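Local coordinates for DUF1987 domain-containing protein (Pseudomonas aeruginosa, PDB 6K4F) that probably serves as the regulatory phosphoprotein of the SiaABC threonine phosphorylation pathway, which controls biofilm formation in response to carbon availability, at residues P15-D20 with L26-D31; E35-L40 with N69-K74; L109-R114 with F121-H126. One frame throughout, in Å; residues are numbered along the deposited sequence.

Contact 1: P15-D20 with L26-D31; sequences PAIQGD and LSMQGD
Q18 and Q29 join their side-chain amides over one face of two antiparallel strands. Q29 NE2 gives a hydrogen to Q18 OE1 at 2.8 Å, and Q18 NE2 returns one to Q29 OE1 at 2.9 Å. Each donor lies in the partner's carbonyl plane on a lone pair, and the amide planes are only 16° apart, so the paired bonds hold both groups flat and fix which end carries the nitrogen. Q18 and Q29 belong to successive hydrogen-bonded pairs, Q18-S27 and A16-Q29, and meet diagonally on the same face. Both chains bend at the second torsion, near 90°, which folds the amides over the gap between the strands. A16 CB rests 3.5 Å from Q29 OE1, and S27 CB lies 3.4 Å from Q18 OE1. Farther along, a water bridges S27 OG and the carbonyl of Q18.

The opposite face is apolar. I17 CG2 meets L26 CD1 at 3.8 Å, while I17 and M28 run side by side, CG1 to CG at 4.0 Å. L26 CD1, carried toward the partner strand, also meets G19 CA at 3.8 Å. V44 and V48 of helix 37-53 cover this surface, and M76 and I79 of helix 70-88 meet M28.

Between the two faces, A16 with Q29 and Q18 with S27 are hydrogen-bonded pairs, each exchanging two backbone bonds; I17 with M28 and G19 with L26 are the intervening non-hydrogen-bonded pairs. Strand 6-8 bonds to the outer side of 16-20, and strand 59-68 to the far side of 25-29. After G30, where the chain turns a corner, D31 OD2 accepts from the backbone of Y67. The whole is an antiparallel beta hairpin set inside a mixed sheet, with its apolar face under the helices.

Contact 2: E35-L40 with N69-K74; sequences ENSYEL and NTSSIK
S37 and S71 meet through their hydroxyls at the first turns of two helices. The OG atoms are modelled only 2.4 Å apart; either could donate, and so short a separation makes the exact length doubtful. Both side chains set out toward the other helix. S37 OG stands beside its own backbone N, anti to the carbonyl carbon (chi1 -72°), whereas S71 OG lies between backbone N and carbonyl carbon (chi1 63°), and the two hydroxyls converge from these different settings. S37 CB is modelled 3.6 Å from S71 CB, a close approach that accompanies the short OG pair.

S72 OG lies 3.4 Å from S37 OG, at most a weak and unsettled bond. Its firmer links lie elsewhere: S72 OG donates to N69 OD1 at 2.8 Å and is also hydrogen-bonded to S32 OG. N69 OD1 takes a second hydrogen from S72 N at 3.0 Å, the two donors reaching it from opposite faces of its plane. The bond from S72 N is the capping bond of N69, the N-cap residue of helix 70-88, while N69 ND2 is tied to the carbonyl of P34. N36 is likewise an N-cap, but its OD1 takes E39 N, at 3.0 Å, from well above the carbonyl plane.

The contact thus brings together two capped helix N-termini. Helix 37-53 follows the short strand 31-32 and a connecting loop, and helix 70-88 starts straight after strand 59-68. F41 of the first helix also touches S72, and L40 touches T14 in the loop before strand 16-20.

Contact 3: L109-R114 with F121-H126; sequences LAEEFR and FAIQAH
Helix 108-115 packs antiparallel over the edge strand 121-125, the two being the helix and second strand of a beta-alpha-beta crossover that starts from strand 93-99, with segment axes 9.3 Å apart. The F121 ring lies under the end of the helix. R114 CB sits over its face in a CH-pi contact, 3.9 Å from the ring centroid and 12° off the normal. F113 CB touches F121 CZ at 3.8 Å.

R114 leaves the helix with CG anti to the backbone N (chi1 -180°) and stays extended to NE, which carries the chain across F121 to the strand backbone. There R114 NE makes a weak, bent hydrogen bond to F121 O at 3.0 Å, and a water accepts from both R114 NH2 and F121 N. I123 CD1 sits among A110 CB (3.7 Å), R114 CD (3.8 Å) and the carboxylate of E111, OE2 at 3.4 Å, the last a plain van der Waals contact.

W97 and L95 of the neighbouring strand 93-99 extend the apolar layer beneath A110 and F121. The chemistry is therefore mainly apolar: arginine methylenes cover a buried ring, and the NE bond to the strand is weak.

Overall arrangement
From the N terminus, contact 1 closes first: the short turn between strands 16-20 and 25-29 makes a hairpin. Contact 2 then closes a loop of 28 residues, through helix 37-53 and strand 59-68, and contact 3 ends the chain with a tight return from helix 108-115. The three follow in series; none nests or crosses. Contacts 1 and 3 reach the same sheet, their centres 16 Å apart and their nearest atoms about 10 Å apart. Contact 2 ties the starts of helices 37-53 and 70-88, which pack on the same face of the sheet, and touches both: L40 packs on P15 of contact 1, and I73 on L109 and F113 of contact 3.

Contact 1: P15-D20 with L26-D31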
loop_
_atom_site.group_PDB
_atom_site.type_symbol
_atom_site.label_atom_id
_atom_site.label_comp_id
_atom_site.label_asym_id
_atom_site.label_seq_id
_atom_site.Cartn_x
_atom_site.Cartn_y
_atom_site.Cartn_z
ATOM N N PRO A 15 -5.832 9.388 -3.070
ATOM C CA PRO A 15 -6.553 8.115 -3.169
ATOM C C PRO A 15 -7.442 7.854 -1.970
ATOM O O PRO A 15 -7.189 8.309 -0.851
ATOM C CB PRO A 15 -5.424 7.079 -3.227
ATOM C CG PRO A 15 -4.331 7.704 -2.469
ATOM C CD PRO A 15 -4.404 9.183 -2.775
ATOM N N ALA A 16 -8.498 7.087 -2.224
ATOM C CA ALA A 16 -9.264 6.516 -1.134
ATOM C C ALA A 16 -8.461 5.370 -0.520
ATOM O O ALA A 16 -7.925 4.522 -1.243
ATOM C CB ALA A 16 -10.625 6.028 -1.646
ATOM N N ILE A 17 -8.337 5.370 0.806
ATOM C CA ILE A 17 -7.546 4.376 1.531
ATOM C C ILE A 17 -8.407 3.775 2.630
ATOM O O ILE A 17 -9.029 4.508 3.410
ATOM C CB ILE A 17 -6.263 4.985 2.133
ATOM C CG1 ILE A 17 -5.410 5.624 1.044
ATOM C CG2 ILE A 17 -5.495 3.935 2.930
ATOM C CD1 ILE A 17 -4.231 6.458 1.595
ATOM N N GLN A 18 -8.443 2.444 2.696
ATOM C CA GLN A 18 -9.168 1.729 3.742
ATOM C C GLN A 18 -8.229 0.732 4.391
ATOM O O GLN A 18 -7.719 -0.182 3.722
ATOM C CB GLN A 18 -10.403 1.005 3.189
ATOM C CG GLN A 18 -11.316 1.893 2.381
ATOM C CD GLN A 18 -10.987 1.882 0.900
ATOM O OE1 GLN A 18 -10.667 0.834 0.330
ATOM N NE2 GLN A 18 -11.058 3.051 0.266
ATOM N N GLY A 19 -7.981 0.922 5.679
ATOM C CA GLY A 19 -7.281 -0.061 6.478
ATOM C C GLY A 19 -8.265 -0.864 7.300
ATOM O O GLY A 19 -8.831 -0.341 8.263
ATOM N N ASP A 20 -8.494 -2.129 6.941
ATOM C CA ASP A 20 -9.431 -2.990 7.661
ATOM C C ASP A 20 -8.645 -3.778 8.702
ATOM O O ASP A 20 -7.981 -4.767 8.367
ATOM C CB ASP A 20 -10.162 -3.919 6.690
ATOM C CG ASP A 20 -11.362 -4.625 7.330
ATOM O OD1 ASP A 20 -11.295 -5.000 8.523
ATOM O OD2 ASP A 20 -12.386 -4.799 6.636
ATOM N N LEU A 26 -5.179 -3.708 3.720
ATOM C CA LEU A 26 -5.001 -2.297 3.398
ATOM C C LEU A 26 -5.270 -2.128 1.909
ATOM O O LEU A 26 -4.594 -2.750 1.072
ATOM C CB LEU A 26 -3.599 -1.822 3.781
ATOM C CG LEU A 26 -3.294 -0.371 3.432
ATOM C CD1 LEU A 26 -4.257 0.543 4.206
ATOM C CD2 LEU A 26 -1.855 -0.056 3.782
ATOM N N SER A 27 -6.256 -1.300 1.581
ATOM C CA SER A 27 -6.716 -1.088 0.214
ATOM C C SER A 27 -6.561 0.378 -0.163
ATOM O O SER A 27 -6.787 1.261 0.671
ATOM C CB SER A 27 -8.195 -1.494 0.061
ATOM O OG SER A 27 -8.380 -2.863 0.421
ATOM N N MET A 28 -6.189 0.637 -1.423
ATOM C CA MET A 28 -6.120 1.997 -1.955
ATOM C C MET A 28 -6.618 2.055 -3.390
ATOM O O MET A 28 -6.271 1.198 -4.205
ATOM C CB MET A 28 -4.697 2.545 -1.940
ATOM C CG MET A 28 -3.979 2.332 -0.670
ATOM S SD MET A 28 -2.375 3.143 -0.751
ATOM C CE MET A 28 -1.582 2.354 0.635
ATOM N N GLN A 29 -7.363 3.112 -3.717
ATOM C CA GLN A 29 -7.908 3.291 -5.057
ATOM C C GLN A 29 -7.769 4.743 -5.472
ATOM O O GLN A 29 -8.113 5.637 -4.696
ATOM C CB GLN A 29 -9.387 2.886 -5.121
ATOM C CG GLN A 29 -9.704 1.543 -4.502
ATOM C CD GLN A 29 -10.045 1.630 -3.021
ATOM O OE1 GLN A 29 -10.645 2.602 -2.559
ATOM N NE2 GLN A 29 -9.691 0.593 -2.277
ATOM N N GLY A 30 -7.304 4.972 -6.696
ATOM C CA GLY A 30 -7.344 6.279 -7.331
ATOM C C GLY A 30 -5.964 6.813 -7.656
ATOM O O GLY A 30 -4.963 6.090 -7.667
ATOM N N ASP A 31 -5.917 8.106 -7.943
ATOM C CA ASP A 31 -4.636 8.763 -8.141
ATOM C C ASP A 31 -4.112 9.344 -6.856
ATOM O O ASP A 31 -4.840 9.571 -5.889
ATOM C CB ASP A 31 -4.706 9.925 -9.083
ATOM C CG ASP A 31 -5.099 9.545 -10.396
ATOM O OD1 ASP A 31 -6.128 10.099 -10.722
ATOM O OD2 ASP A 31 -4.431 8.779 -11.143
HETATM O O HOH W 1 -9.101 -2.779 3.187
#

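Contact 2: E35-L40 with N69-K74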
loop_
_atom_site.group_PDB
_atom_site.type_symbol
_atom_site.label_atom_id
_atom_site.label_comp_id
_atom_site.label_asym_id
_atom_site.label_seq_id
_atom_site.Cartn_x
_atom_site.Cartn_y
_atom_site.Cartn_z
ATOM N N GLU A 35 -0.154 17.699 -2.816
ATOM C CA GLU A 35 0.937 18.639 -2.585
ATOM C C GLU A 35 1.839 18.161 -1.456
ATOM O O GLU A 35 3.065 18.278 -1.538
ATOM C CB GLU A 35 0.376 20.026 -2.274
ATOM C CG GLU A 35 -0.679 20.031 -1.176
ATOM C CD GLU A 35 -1.771 21.052 -1.420
ATOM O OE1 GLU A 35 -2.919 20.812 -0.990
ATOM O OE2 GLU A 35 -1.481 22.097 -2.043
ATOM N N ASN A 36 1.253 17.591 -0.411
ATOM C CA ASN A 36 1.995 17.120 0.754
ATOM C C ASN A 36 1.693 15.633 0.921
ATOM O O ASN A 36 0.675 15.264 1.516
ATOM C CB ASN A 36 1.607 17.928 1.992
ATOM C CG ASN A 36 2.550 17.711 3.153
ATOM O OD1 ASN A 36 3.093 16.620 3.338
ATOM N ND2 ASN A 36 2.753 18.756 3.950
ATOM N N SER A 37 2.574 14.775 0.401
ATOM C CA SER A 37 2.295 13.344 0.464
ATOM C C SER A 37 2.535 12.763 1.849
ATOM O O SER A 37 1.844 11.816 2.239
ATOM C CB SER A 37 3.126 12.578 -0.569
ATOM O OG SER A 37 2.646 12.816 -1.882
ATOM N N TYR A 38 3.480 13.297 2.620
ATOM C CA TYR A 38 3.643 12.742 3.954
ATOM C C TYR A 38 2.492 13.143 4.874
ATOM O O TYR A 38 2.187 12.417 5.824
ATOM C CB TYR A 38 4.989 13.136 4.551
ATOM C CG TYR A 38 5.675 11.960 5.221
ATOM C CD1 TYR A 38 5.820 11.910 6.607
ATOM C CD2 TYR A 38 6.148 10.883 4.470
ATOM C CE1 TYR A 38 6.435 10.832 7.224
ATOM C CE2 TYR A 38 6.762 9.802 5.080
ATOM C CZ TYR A 38 6.903 9.784 6.457
ATOM O OH TYR A 38 7.513 8.714 7.071
ATOM N N GLU A 39 1.828 14.271 4.606
ATOM C CA GLU A 39 0.615 14.587 5.361
ATOM C C GLU A 39 -0.452 13.527 5.126
ATOM O O GLU A 39 -1.179 13.143 6.053
ATOM C CB GLU A 39 0.078 15.966 4.978
ATOM C CG GLU A 39 0.462 17.096 5.928
ATOM C CD GLU A 39 0.283 16.732 7.396
ATOM O OE1 GLU A 39 1.298 16.433 8.065
ATOM O OE2 GLU A 39 -0.870 16.751 7.884
ATOM N N LEU A 40 -0.544 13.024 3.893
ATOM C CA LEU A 40 -1.548 12.018 3.566
ATOM C C LEU A 40 -1.114 10.615 3.991
ATOM O O LEU A 40 -1.906 9.872 4.576
ATOM C CB LEU A 40 -1.847 12.064 2.070
ATOM C CG LEU A 40 -2.890 11.054 1.598
ATOM C CD1 LEU A 40 -4.272 11.571 1.956
ATOM C CD2 LEU A 40 -2.750 10.807 0.099
ATOM N N ASN A 69 2.390 10.671 -8.101
ATOM C CA ASN A 69 3.461 11.635 -8.300
ATOM C C ASN A 69 4.710 11.172 -7.552
ATOM O O ASN A 69 4.726 10.132 -6.891
ATOM C CB ASN A 69 3.016 13.046 -7.895
ATOM C CG ASN A 69 2.792 13.206 -6.404
ATOM O OD1 ASN A 69 2.830 12.242 -5.643
ATOM N ND2 ASN A 69 2.522 14.449 -5.976
ATOM N N THR A 70 5.786 11.948 -7.683
ATOM C CA THR A 70 7.076 11.550 -7.129
ATOM C C THR A 70 6.990 11.279 -5.631
ATOM O O THR A 70 7.473 10.249 -5.146
ATOM C CB THR A 70 8.107 12.638 -7.441
ATOM O OG1 THR A 70 8.406 12.596 -8.843
ATOM C CG2 THR A 70 9.403 12.442 -6.626
ATOM N N SER A 71 6.364 12.186 -4.875
ATOM C CA SER A 71 6.362 12.009 -3.428
ATOM C C SER A 71 5.489 10.821 -3.023
ATOM O O SER A 71 5.785 10.153 -2.023
ATOM C CB SER A 71 5.927 13.306 -2.732
ATOM O OG SER A 71 4.597 13.656 -3.071
ATOM N N SER A 72 4.467 10.499 -3.831
ATOM C CA SER A 72 3.621 9.340 -3.548
ATOM C C SER A 72 4.368 8.038 -3.818
ATOM O O SER A 72 4.211 7.058 -3.087
ATOM C CB SER A 72 2.345 9.394 -4.392
ATOM O OG SER A 72 1.494 10.426 -3.936
ATOM N N ILE A 73 5.192 8.017 -4.864
ATOM C CA ILE A 73 6.059 6.864 -5.105
ATOM C C ILE A 73 6.968 6.630 -3.903
ATOM O O ILE A 73 7.137 5.499 -3.448
ATOM C CB ILE A 73 6.868 7.065 -6.404
ATOM C CG1 ILE A 73 5.953 6.955 -7.625
ATOM C CG2 ILE A 73 8.012 6.056 -6.486
ATOM C CD1 ILE A 73 6.647 7.302 -8.935
ATOM N N LYS A 74 7.540 7.702 -3.345
ATOM C CA LYS A 74 8.414 7.538 -2.185
ATOM C C LYS A 74 7.651 7.029 -0.971
ATOM O O LYS A 74 8.165 6.196 -0.210
ATOM C CB LYS A 74 9.101 8.864 -1.865
ATOM C CG LYS A 74 9.982 9.335 -3.026
ATOM C CD LYS A 74 10.802 10.542 -2.668
ATOM C CE LYS A 74 11.820 10.811 -3.751
ATOM N NZ LYS A 74 13.121 10.173 -3.462
#

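Contact 3: L109-R114 with F121-H126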
loop_
_atom_site.group_PDB
_atom_site.type_symbol
_atom_site.label_atom_id
_atom_site.label_comp_id
_atom_site.label_asym_id
_atom_site.label_seq_id
_atom_site.Cartn_x
_atom_site.Cartn_y
_atom_site.Cartn_z
ATOM N N LEU A 109 5.835 0.739 -13.248
ATOM C CA LEU A 109 6.120 1.084 -11.859
ATOM C C LEU A 109 5.870 -0.105 -10.936
ATOM O O LEU A 109 6.692 -0.405 -10.060
ATOM C CB LEU A 109 5.277 2.279 -11.442
ATOM C CG LEU A 109 5.428 2.690 -9.985
ATOM C CD1 LEU A 109 6.792 3.292 -9.772
ATOM C CD2 LEU A 109 4.350 3.689 -9.641
ATOM N N ALA A 110 4.758 -0.819 -11.143
ATOM C CA ALA A 110 4.463 -1.979 -10.308
ATOM C C ALA A 110 5.568 -3.018 -10.403
ATOM O O ALA A 110 5.974 -3.596 -9.386
ATOM C CB ALA A 110 3.118 -2.589 -10.709
ATOM N N GLU A 111 6.105 -3.230 -11.612
ATOM C CA GLU A 111 7.178 -4.208 -11.788
ATOM C C GLU A 111 8.443 -3.773 -11.065
ATOM O O GLU A 111 9.138 -4.603 -10.471
ATOM C CB GLU A 111 7.472 -4.433 -13.271
ATOM C CG GLU A 111 6.282 -4.866 -14.106
ATOM C CD GLU A 111 5.995 -6.353 -14.009
ATOM O OE1 GLU A 111 5.124 -6.838 -14.764
ATOM O OE2 GLU A 111 6.630 -7.037 -13.176
ATOM N N GLU A 112 8.750 -2.473 -11.082
ATOM C CA GLU A 112 9.912 -1.998 -10.344
ATOM C C GLU A 112 9.730 -2.174 -8.841
ATOM O O GLU A 112 10.669 -2.582 -8.149
ATOM C CB GLU A 112 10.188 -0.537 -10.697
ATOM C CG GLU A 112 10.739 -0.397 -12.113
ATOM C CD GLU A 112 10.546 0.988 -12.690
ATOM O OE1 GLU A 112 9.905 1.814 -12.031
ATOM O OE2 GLU A 112 11.044 1.250 -13.802
ATOM N N PHE A 113 8.544 -1.849 -8.313
ATOM C CA PHE A 113 8.260 -2.136 -6.911
ATOM C C PHE A 113 8.378 -3.634 -6.636
ATOM O O PHE A 113 8.939 -4.050 -5.615
ATOM C CB PHE A 113 6.846 -1.668 -6.543
ATOM C CG PHE A 113 6.703 -0.175 -6.319
ATOM C CD1 PHE A 113 7.711 0.565 -5.744
ATOM C CD2 PHE A 113 5.515 0.462 -6.653
ATOM C CE1 PHE A 113 7.551 1.929 -5.523
ATOM C CE2 PHE A 113 5.340 1.819 -6.432
ATOM C CZ PHE A 113 6.362 2.555 -5.865
ATOM N N ARG A 114 7.820 -4.455 -7.519
ATOM C CA ARG A 114 7.857 -5.904 -7.305
ATOM C C ARG A 114 9.291 -6.417 -7.167
ATOM O O ARG A 114 9.571 -7.303 -6.349
ATOM C CB ARG A 114 7.142 -6.615 -8.452
ATOM C CG ARG A 114 7.117 -8.132 -8.324
ATOM C CD ARG A 114 6.114 -8.739 -9.274
ATOM N NE ARG A 114 6.054 -10.188 -9.114
ATOM C CZ ARG A 114 6.587 -11.058 -9.968
ATOM N NH1 ARG A 114 7.192 -10.625 -11.060
ATOM N NH2 ARG A 114 6.494 -12.360 -9.740
ATOM N N PHE A 121 3.558 -10.792 -4.690
ATOM C CA PHE A 121 3.293 -9.457 -5.231
ATOM C C PHE A 121 2.721 -9.715 -6.619
ATOM O O PHE A 121 3.462 -9.929 -7.584
ATOM C CB PHE A 121 4.581 -8.629 -5.267
ATOM C CG PHE A 121 4.400 -7.153 -5.602
ATOM C CD1 PHE A 121 3.706 -6.743 -6.736
ATOM C CD2 PHE A 121 5.012 -6.184 -4.812
ATOM C CE1 PHE A 121 3.593 -5.403 -7.056
ATOM C CE2 PHE A 121 4.899 -4.835 -5.120
ATOM C CZ PHE A 121 4.195 -4.437 -6.238
ATOM N N ALA A 122 1.406 -9.730 -6.704
ATOM C CA ALA A 122 0.699 -10.089 -7.924
ATOM C C ALA A 122 0.332 -8.823 -8.683
ATOM O O ALA A 122 -0.377 -7.959 -8.149
ATOM C CB ALA A 122 -0.559 -10.886 -7.575
ATOM N N ILE A 123 0.814 -8.708 -9.913
ATOM C CA ILE A 123 0.459 -7.603 -10.794
ATOM C C ILE A 123 -0.572 -8.147 -11.766
ATOM O O ILE A 123 -0.261 -9.007 -12.602
ATOM C CB ILE A 123 1.682 -7.038 -11.524
ATOM C CG1 ILE A 123 2.737 -6.601 -10.509
ATOM C CG2 ILE A 123 1.263 -5.888 -12.420
ATOM C CD1 ILE A 123 4.062 -6.160 -11.144
ATOM N N GLN A 124 -1.794 -7.641 -11.671
ATOM C CA GLN A 124 -2.947 -8.309 -12.255
ATOM C C GLN A 124 -3.711 -7.352 -13.152
ATOM O O GLN A 124 -4.271 -6.356 -12.675
ATOM C CB GLN A 124 -3.845 -8.856 -11.148
ATOM C CG GLN A 124 -3.080 -9.726 -10.168
ATOM C CD GLN A 124 -3.880 -10.913 -9.694
ATOM O OE1 GLN A 124 -4.896 -10.755 -9.023
ATOM N NE2 GLN A 124 -3.422 -12.116 -10.039
ATOM N N ALA A 125 -3.732 -7.660 -14.447
ATOM C CA ALA A 125 -4.534 -6.909 -15.398
ATOM C C ALA A 125 -5.996 -7.325 -15.296
ATOM O O ALA A 125 -6.317 -8.464 -14.946
ATOM C CB ALA A 125 -4.019 -7.126 -16.819
ATOM N N HIS A 126 -6.885 -6.387 -15.603
ATOM C CA HIS A 126 -8.319 -6.646 -15.523
ATOM C C HIS A 126 -9.049 -6.159 -16.773
ATOM O O HIS A 126 -8.763 -5.080 -17.293
ATOM C CB HIS A 126 -8.913 -5.981 -14.279
HETATM O O HOH W 2 5.778 -12.237 -6.607
#